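Hypothetical protein, IPT/TIG domain protein (Bacteroides ovatus, PDB 4HW6) is of unknown function but, as a two-domain protein joining an IPT/TIG domain to a six-bladed beta-propeller, probably binds carbohydrate as an auxiliary nutrient-binding protein. Local coordinates at residues D356-R368 / Q398-D410. Residues are numbered along the deposited sequence; the frame is centred on the assembly and turned at random.
Sequences DFYFCDRDSHTVR and QALFNHPTSIAYD
Arg362 swings CG away from its own backbone N (chi1 180°) and stays extended as far as NE, so that it runs out alongside Thr405 and lays its guanidinium flat on the ring of His403, the planes 6° apart and CB of His403 above the guanidinium centre. NH1 donates to Thr405 OG1 at 2.8 Å, tilted somewhat from the guanidinium plane, and the same hydroxyl donates to His403 O, a double role that suits threonine. ND1 of His403 is hydrogen-bonded to Asp422, which fixes the rotation of the ring. Replacing Arg362 with an alanine would probably leave Thr405 OG1 without this donor and His403 without its stacked partner. Residues 362-365 link strands 355-361 and 366-370, and a G1 beta bulge there sets His365 and Thr366 both opposite Asp361. The contact joins this hairpin of one propeller blade to strand 404-410 of the next. At the turn the ring of His365 offers ND1 in its plane to the backbone N of His403, 3.0 Å away and nearly straight at 167°. Pro404, with no N-H to satisfy, rests its CD 3.5 Å from His365 CA. Between the two blade sheets, small and branched apolar groups pack: Cys360 SG lies 3.9 Å from Ile407 CB, while Ile407 CD1 reaches Tyr358 CB and Val367 CG1.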
ATOM      1  N   ASP A 356      -6.834  -1.220  10.220  1.00 14.81           N
ATOM      2  CA  ASP A 356      -7.660  -1.900   9.260  1.00 15.11           C
ATOM      3  C   ASP A 356      -6.789  -2.910   8.497  1.00 15.44           C
ATOM      4  O   ASP A 356      -5.571  -2.767   8.434  1.00 15.48           O
ATOM      5  CB  ASP A 356      -8.264  -0.906   8.264  1.00 16.14           C
ATOM      6  CG  ASP A 356      -9.530  -0.238   8.769  1.00 17.47           C
ATOM      7  OD1 ASP A 356     -10.304  -0.848   9.533  1.00 18.60           O
ATOM      8  OD2 ASP A 356      -9.789   0.923   8.361  1.00 19.84           O
ATOM      9  N   PHE A 357      -7.424  -3.924   7.924  1.00 14.28           N
ATOM     10  CA  PHE A 357      -6.751  -4.962   7.150  1.00 13.65           C
ATOM     11  C   PHE A 357      -7.183  -4.817   5.678  1.00 13.35           C
ATOM     12  O   PHE A 357      -8.327  -5.139   5.319  1.00 14.02           O
ATOM     13  CB  PHE A 357      -7.105  -6.344   7.704  1.00 13.77           C
ATOM     14  CG  PHE A 357      -6.288  -7.474   7.114  1.00 12.36           C
ATOM     15  CD1 PHE A 357      -4.907  -7.563   7.372  1.00 13.10           C
ATOM     16  CD2 PHE A 357      -6.892  -8.467   6.350  1.00 12.96           C
ATOM     17  CE1 PHE A 357      -4.155  -8.618   6.859  1.00 13.15           C
ATOM     18  CE2 PHE A 357      -6.141  -9.515   5.848  1.00 11.98           C
ATOM     19  CZ  PHE A 357      -4.782  -9.586   6.111  1.00 12.34           C
ATOM     20  N   TYR A 358      -6.273  -4.322   4.836  1.00 13.51           N
ATOM     21  CA  TYR A 358      -6.529  -4.170   3.395  1.00 13.35           C
ATOM     22  C   TYR A 358      -6.031  -5.382   2.667  1.00 13.78           C
ATOM     23  O   TYR A 358      -4.897  -5.815   2.870  1.00 13.83           O
ATOM     24  CB  TYR A 358      -5.814  -2.935   2.833  1.00 13.40           C
ATOM     25  CG  TYR A 358      -6.431  -1.636   3.264  1.00 14.74           C
ATOM     26  CD1 TYR A 358      -6.264  -1.131   4.561  1.00 16.79           C
ATOM     27  CD2 TYR A 358      -7.148  -0.871   2.355  1.00 14.98           C
ATOM     28  CE1 TYR A 358      -6.836   0.070   4.934  1.00 15.82           C
ATOM     29  CE2 TYR A 358      -7.755   0.307   2.724  1.00 16.12           C
ATOM     30  CZ  TYR A 358      -7.586   0.779   3.994  1.00 17.85           C
ATOM     31  OH  TYR A 358      -8.184   1.955   4.278  1.00 19.90           O
ATOM     32  N   PHE A 359      -6.868  -5.950   1.812  1.00 12.06           N
ATOM     33  CA  PHE A 359      -6.483  -7.109   1.062  1.00 11.81           C
ATOM     34  C   PHE A 359      -6.958  -7.096  -0.367  1.00 13.63           C
ATOM     35  O   PHE A 359      -7.973  -6.467  -0.718  1.00 13.16           O
ATOM     36  CB  PHE A 359      -6.929  -8.413   1.762  1.00 11.85           C
ATOM     37  CG  PHE A 359      -8.423  -8.587   1.876  1.00 11.69           C
ATOM     38  CD1 PHE A 359      -9.151  -7.976   2.883  1.00 13.08           C
ATOM     39  CD2 PHE A 359      -9.110  -9.387   0.975  1.00 11.76           C
ATOM     40  CE1 PHE A 359     -10.532  -8.139   2.970  1.00 13.07           C
ATOM     41  CE2 PHE A 359     -10.481  -9.564   1.072  1.00 11.75           C
ATOM     42  CZ  PHE A 359     -11.194  -8.942   2.065  1.00 12.80           C
ATOM     43  N   CYS A 360      -6.196  -7.809  -1.207  1.00 13.26           N
ATOM     44  CA  CYS A 360      -6.577  -7.978  -2.597  1.00 12.76           C
ATOM     45  C   CYS A 360      -7.503  -9.189  -2.738  1.00 13.05           C
ATOM     46  O   CYS A 360      -7.181 -10.277  -2.278  1.00 14.55           O
ATOM     47  CB  CYS A 360      -5.334  -8.180  -3.442  1.00 14.22           C
ATOM     48  SG  CYS A 360      -4.418  -6.635  -3.584  1.00 17.83           S
ATOM     49  N   ASP A 361      -8.665  -8.966  -3.335  1.00 13.05           N
ATOM     50  CA  ASP A 361      -9.656 -10.011  -3.553  1.00 13.67           C
ATOM     51  C   ASP A 361      -9.521 -10.281  -5.047  1.00 13.65           C
ATOM     52  O   ASP A 361     -10.116  -9.602  -5.867  1.00 15.24           O
ATOM     53  CB  ASP A 361     -11.033  -9.493  -3.139  1.00 13.20           C
ATOM     54  CG  ASP A 361     -12.005 -10.599  -2.698  1.00 16.52           C
ATOM     55  OD1 ASP A 361     -11.590 -11.568  -2.011  1.00 16.39           O
ATOM     56  OD2 ASP A 361     -13.211 -10.458  -3.009  1.00 15.32           O
ATOM     57  N   ARG A 362      -8.675 -11.249  -5.384  1.00 13.82           N
ATOM     58  CA  ARG A 362      -8.199 -11.426  -6.731  1.00 13.35           C
ATOM     59  C   ARG A 362      -9.307 -11.655  -7.740  1.00 12.63           C
ATOM     60  O   ARG A 362      -9.301 -11.067  -8.846  1.00 13.44           O
ATOM     61  CB  ARG A 362      -7.185 -12.573  -6.757  1.00 14.48           C
ATOM     62  CG  ARG A 362      -6.598 -12.882  -8.118  1.00 16.64           C
ATOM     63  CD  ARG A 362      -5.608 -14.021  -8.015  1.00 18.57           C
ATOM     64  NE  ARG A 362      -5.265 -14.592  -9.325  1.00 19.40           N
ATOM     65  CZ  ARG A 362      -4.092 -14.479  -9.966  1.00 23.92           C
ATOM     66  NH1 ARG A 362      -3.075 -13.754  -9.504  1.00 21.68           N
ATOM     67  NH2 ARG A 362      -3.939 -15.109 -11.130  1.00 23.90           N
ATOM     68  N   ASP A 363     -10.277 -12.471  -7.382  1.00 12.69           N
ATOM     69  CA  ASP A 363     -11.292 -12.886  -8.348  1.00 13.08           C
ATOM     70  C   ASP A 363     -12.564 -12.058  -8.371  1.00 13.51           C
ATOM     71  O   ASP A 363     -13.352 -12.198  -9.295  1.00 13.02           O
ATOM     72  CB  ASP A 363     -11.562 -14.390  -8.210  1.00 15.52           C
ATOM     73  CG  ASP A 363     -10.311 -15.217  -8.486  1.00 22.72           C
ATOM     74  OD1 ASP A 363      -9.649 -14.992  -9.500  1.00 21.44           O
ATOM     75  OD2 ASP A 363      -9.946 -16.060  -7.661  1.00 23.25           O
ATOM     76  N   SER A 364     -12.727 -11.139  -7.410  1.00 12.30           N
ATOM     77  CA  SER A 364     -13.697 -10.062  -7.540  1.00 13.59           C
ATOM     78  C   SER A 364     -13.067  -8.794  -8.118  1.00 12.26           C
ATOM     79  O   SER A 364     -13.781  -7.824  -8.400  1.00 13.19           O
ATOM     80  CB  SER A 364     -14.369  -9.732  -6.205  1.00 14.34           C
ATOM     81  OG  SER A 364     -13.454  -9.113  -5.330  1.00 16.12           O
ATOM     82  N   HIS A 365     -11.740  -8.826  -8.294  1.00 11.76           N
ATOM     83  CA  HIS A 365     -10.942  -7.742  -8.890  1.00 11.32           C
ATOM     84  C   HIS A 365     -10.996  -6.455  -8.071  1.00 12.14           C
ATOM     85  O   HIS A 365     -11.055  -5.335  -8.621  1.00 12.73           O
ATOM     86  CB  HIS A 365     -11.329  -7.509 -10.347  1.00 11.55           C
ATOM     87  CG  HIS A 365     -11.362  -8.772 -11.153  1.00 12.69           C
ATOM     88  ND1 HIS A 365     -10.224  -9.324 -11.708  1.00 12.96           N
ATOM     89  CD2 HIS A 365     -12.392  -9.573 -11.516  1.00 12.81           C
ATOM     90  CE1 HIS A 365     -10.554 -10.421 -12.363  1.00 12.50           C
ATOM     91  NE2 HIS A 365     -11.856 -10.620 -12.230  1.00 12.35           N
ATOM     92  N   THR A 366     -10.913  -6.609  -6.750  1.00 12.88           N
ATOM     93  CA  THR A 366     -10.998  -5.481  -5.846  1.00 12.60           C
ATOM     94  C   THR A 366      -9.901  -5.480  -4.786  1.00 13.15           C
ATOM     95  O   THR A 366      -9.262  -6.510  -4.485  1.00 13.19           O
ATOM     96  CB  THR A 366     -12.370  -5.450  -5.131  1.00 13.00           C
ATOM     97  OG1 THR A 366     -12.581  -6.696  -4.443  1.00 13.92           O
ATOM     98  CG2 THR A 366     -13.502  -5.220  -6.124  1.00 13.33           C
ATOM     99  N   VAL A 367      -9.697  -4.304  -4.220  1.00 12.43           N
ATOM    100  CA  VAL A 367      -9.030  -4.143  -2.951  1.00 13.50           C
ATOM    101  C   VAL A 367     -10.147  -3.913  -1.925  1.00 13.07           C
ATOM    102  O   VAL A 367     -11.030  -3.066  -2.133  1.00 12.71           O
ATOM    103  CB  VAL A 367      -8.041  -2.962  -2.961  1.00 13.73           C
ATOM    104  CG1 VAL A 367      -7.397  -2.792  -1.579  1.00 13.62           C
ATOM    105  CG2 VAL A 367      -6.949  -3.169  -4.039  1.00 15.30           C
ATOM    106  N   ARG A 368     -10.129  -4.692  -0.845  1.00 11.83           N
ATOM    107  CA  ARG A 368     -11.193  -4.681   0.156  1.00 12.38           C
ATOM    108  C   ARG A 368     -10.589  -4.404   1.515  1.00 12.27           C
ATOM    109  O   ARG A 368      -9.367  -4.472   1.676  1.00 13.89           O
ATOM    110  CB  ARG A 368     -12.010  -5.987   0.103  1.00 12.66           C
ATOM    111  CG  ARG A 368     -12.615  -6.177  -1.286  1.00 14.24           C
ATOM    112  CD  ARG A 368     -13.445  -7.427  -1.475  1.00 15.14           C
ATOM    113  NE  ARG A 368     -14.772  -7.264  -0.902  1.00 15.22           N
ATOM    114  CZ  ARG A 368     -15.636  -8.268  -0.812  1.00 15.79           C
ATOM    115  NH1 ARG A 368     -15.312  -9.459  -1.298  1.00 13.66           N
ATOM    116  NH2 ARG A 368     -16.819  -8.094  -0.277  1.00 15.92           N
ATOM    117  N   GLN A 398     -14.704   4.401 -11.237  1.00 16.12           N
ATOM    118  CA  GLN A 398     -13.925   4.290 -12.488  1.00 16.87           C
ATOM    119  C   GLN A 398     -12.930   3.133 -12.551  1.00 16.26           C
ATOM    120  O   GLN A 398     -12.832   2.439 -13.578  1.00 16.34           O
ATOM    121  CB  GLN A 398     -13.170   5.594 -12.752  1.00 17.03           C
ATOM    122  CG  GLN A 398     -14.077   6.804 -12.944  1.00 17.55           C
ATOM    123  CD  GLN A 398     -13.311   8.096 -13.205  1.00 18.40           C
ATOM    124  OE1 GLN A 398     -12.217   8.305 -12.664  1.00 18.14           O
ATOM    125  NE2 GLN A 398     -13.877   8.965 -14.039  1.00 18.28           N
ATOM    126  N   ALA A 399     -12.168   2.948 -11.486  1.00 14.99           N
ATOM    127  CA  ALA A 399     -11.002   2.088 -11.539  1.00 14.53           C
ATOM    128  C   ALA A 399     -11.363   0.625 -11.740  1.00 14.03           C
ATOM    129  O   ALA A 399     -12.356   0.117 -11.166  1.00 14.24           O
ATOM    130  CB  ALA A 399     -10.170   2.228 -10.294  1.00 15.25           C
ATOM    131  N   LEU A 400     -10.518  -0.037 -12.533  1.00 13.55           N
ATOM    132  CA  LEU A 400     -10.609  -1.468 -12.819  1.00 12.84           C
ATOM    133  C   LEU A 400      -9.239  -2.110 -12.700  1.00 12.92           C
ATOM    134  O   LEU A 400      -8.222  -1.556 -13.167  1.00 13.36           O
ATOM    135  CB  LEU A 400     -11.173  -1.726 -14.222  1.00 13.78           C
ATOM    136  CG  LEU A 400     -12.664  -1.464 -14.368  1.00 12.87           C
ATOM    137  CD1 LEU A 400     -13.075  -1.394 -15.843  1.00 13.74           C
ATOM    138  CD2 LEU A 400     -13.497  -2.512 -13.602  1.00 12.38           C
ATOM    139  N   PHE A 401      -9.237  -3.281 -12.080  1.00 12.45           N
ATOM    140  CA  PHE A 401      -8.075  -4.123 -11.946  1.00 12.23           C
ATOM    141  C   PHE A 401      -8.360  -5.434 -12.668  1.00 11.86           C
ATOM    142  O   PHE A 401      -9.493  -5.732 -13.037  1.00 12.19           O
ATOM    143  CB  PHE A 401      -7.832  -4.505 -10.494  1.00 12.46           C
ATOM    144  CG  PHE A 401      -7.559  -3.329  -9.572  1.00 13.46           C
ATOM    145  CD1 PHE A 401      -6.308  -2.743  -9.527  1.00 13.64           C
ATOM    146  CD2 PHE A 401      -8.547  -2.860  -8.725  1.00 15.61           C
ATOM    147  CE1 PHE A 401      -6.047  -1.680  -8.661  1.00 14.13           C
ATOM    148  CE2 PHE A 401      -8.290  -1.807  -7.860  1.00 15.73           C
ATOM    149  CZ  PHE A 401      -7.037  -1.219  -7.833  1.00 14.17           C
ATOM    150  N   ASN A 402      -7.335  -6.258 -12.774  1.00 13.01           N
ATOM    151  CA  ASN A 402      -7.502  -7.607 -13.360  1.00 12.45           C
ATOM    152  C   ASN A 402      -6.603  -8.552 -12.597  1.00 12.26           C
ATOM    153  O   ASN A 402      -5.389  -8.629 -12.862  1.00 13.96           O
ATOM    154  CB  ASN A 402      -7.163  -7.619 -14.860  1.00 13.76           C
ATOM    155  CG  ASN A 402      -7.584  -8.897 -15.549  1.00 14.25           C
ATOM    156  OD1 ASN A 402      -7.965  -9.876 -14.883  1.00 15.70           O
ATOM    157  ND2 ASN A 402      -7.560  -8.890 -16.899  1.00 14.27           N
ATOM    158  N   HIS A 403      -7.211  -9.244 -11.644  1.00 11.63           N
ATOM    159  CA  HIS A 403      -6.518 -10.133 -10.706  1.00 11.87           C
ATOM    160  C   HIS A 403      -5.513  -9.400  -9.821  1.00 12.34           C
ATOM    161  O   HIS A 403      -4.321  -9.728  -9.762  1.00 13.39           O
ATOM    162  CB  HIS A 403      -5.913 -11.322 -11.451  1.00 12.04           C
ATOM    163  CG  HIS A 403      -6.941 -12.241 -12.003  1.00 14.78           C
ATOM    164  ND1 HIS A 403      -6.786 -12.896 -13.202  1.00 20.73           N
ATOM    165  CD2 HIS A 403      -8.144 -12.632 -11.513  1.00 18.02           C
ATOM    166  CE1 HIS A 403      -7.858 -13.643 -13.432  1.00 22.25           C
ATOM    167  NE2 HIS A 403      -8.690 -13.512 -12.416  1.00 18.81           N
ATOM    168  N   PRO A 404      -6.002  -8.390  -9.089  1.00 12.40           N
ATOM    169  CA  PRO A 404      -5.130  -7.798  -8.104  1.00 11.96           C
ATOM    170  C   PRO A 404      -4.795  -8.833  -7.047  1.00 12.58           C
ATOM    171  O   PRO A 404      -5.704  -9.485  -6.540  1.00 13.28           O
ATOM    172  CB  PRO A 404      -5.983  -6.673  -7.516  1.00 12.71           C
ATOM    173  CG  PRO A 404      -7.390  -7.083  -7.724  1.00 12.58           C
ATOM    174  CD  PRO A 404      -7.400  -7.960  -8.943  1.00 12.83           C
ATOM    175  N   THR A 405      -3.524  -8.966  -6.682  1.00 12.77           N
ATOM    176  CA  THR A 405      -3.074 -10.090  -5.887  1.00 12.52           C
ATOM    177  C   THR A 405      -2.217  -9.712  -4.685  1.00 12.52           C
ATOM    178  O   THR A 405      -2.441 -10.187  -3.582  1.00 13.74           O
ATOM    179  CB  THR A 405      -2.306 -11.074  -6.790  1.00 14.14           C
ATOM    180  OG1 THR A 405      -3.176 -11.488  -7.855  1.00 14.51           O
ATOM    181  CG2 THR A 405      -1.837 -12.298  -6.029  1.00 15.16           C
ATOM    182  N   SER A 406      -1.244  -8.848  -4.900  1.00 12.49           N
ATOM    183  CA  SER A 406      -0.324  -8.432  -3.891  1.00 12.49           C
ATOM    184  C   SER A 406      -0.569  -6.975  -3.503  1.00 13.31           C
ATOM    185  O   SER A 406      -1.141  -6.179  -4.279  1.00 13.62           O
ATOM    186  CB  SER A 406       1.112  -8.659  -4.403  1.00 13.91           C
ATOM    187  OG  SER A 406       1.350  -7.925  -5.594  1.00 14.63           O
ATOM    188  N   ILE A 407      -0.166  -6.625  -2.288  1.00 11.72           N
ATOM    189  CA  ILE A 407      -0.405  -5.312  -1.749  1.00 13.04           C
ATOM    190  C   ILE A 407       0.702  -4.920  -0.765  1.00 12.63           C
ATOM    191  O   ILE A 407       1.205  -5.735   0.014  1.00 13.38           O
ATOM    192  CB  ILE A 407      -1.823  -5.203  -1.126  1.00 13.34           C
ATOM    193  CG1 ILE A 407      -2.140  -3.775  -0.678  1.00 14.97           C
ATOM    194  CG2 ILE A 407      -1.996  -6.224   0.019  1.00 14.34           C
ATOM    195  CD1 ILE A 407      -3.611  -3.562  -0.313  1.00 14.91           C
ATOM    196  N   ALA A 408       1.065  -3.647  -0.802  1.00 13.53           N
ATOM    197  CA  ALA A 408       1.979  -3.052   0.172  1.00 14.56           C
ATOM    198  C   ALA A 408       1.548  -1.616   0.460  1.00 15.22           C
ATOM    199  O   ALA A 408       0.921  -0.965  -0.392  1.00 16.25           O
ATOM    200  CB  ALA A 408       3.415  -3.103  -0.341  1.00 15.09           C
ATOM    201  N   TYR A 409       1.802  -1.146   1.679  1.00 15.60           N
ATOM    202  CA  TYR A 409       1.509   0.231   2.028  1.00 16.76           C
ATOM    203  C   TYR A 409       2.799   0.949   2.339  1.00 17.03           C
ATOM    204  O   TYR A 409       3.547   0.547   3.231  1.00 17.66           O
ATOM    205  CB  TYR A 409       0.533   0.329   3.219  1.00 17.72           C
ATOM    206  CG  TYR A 409       0.148   1.765   3.465  1.00 18.25           C
ATOM    207  CD1 TYR A 409      -0.740   2.426   2.619  1.00 18.50           C
ATOM    208  CD2 TYR A 409       0.713   2.484   4.496  1.00 20.38           C
ATOM    209  CE1 TYR A 409      -1.060   3.756   2.817  1.00 20.30           C
ATOM    210  CE2 TYR A 409       0.368   3.818   4.712  1.00 21.50           C
ATOM    211  CZ  TYR A 409      -0.521   4.444   3.860  1.00 21.64           C
ATOM    212  OH  TYR A 409      -0.816   5.791   4.068  1.00 25.51           O
ATOM    213  N   ASP A 410       3.039   2.025   1.602  1.00 17.01           N
ATOM    214  CA  ASP A 410       4.230   2.836   1.723  1.00 19.57           C
ATOM    215  C   ASP A 410       3.906   3.951   2.700  1.00 19.74           C
ATOM    216  O   ASP A 410       3.209   4.908   2.351  1.00 20.18           O
ATOM    217  CB  ASP A 410       4.564   3.387   0.347  1.00 19.84           C
ATOM    218  CG  ASP A 410       5.864   4.163   0.294  1.00 20.73           C
ATOM    219  OD1 ASP A 410       6.306   4.731   1.322  1.00 20.53           O
ATOM    220  OD2 ASP A 410       6.410   4.237  -0.834  1.00 20.04           O
TER
HETATM  221  O   HOH W   1     -11.843  -4.085 -10.902  1.00 12.25           O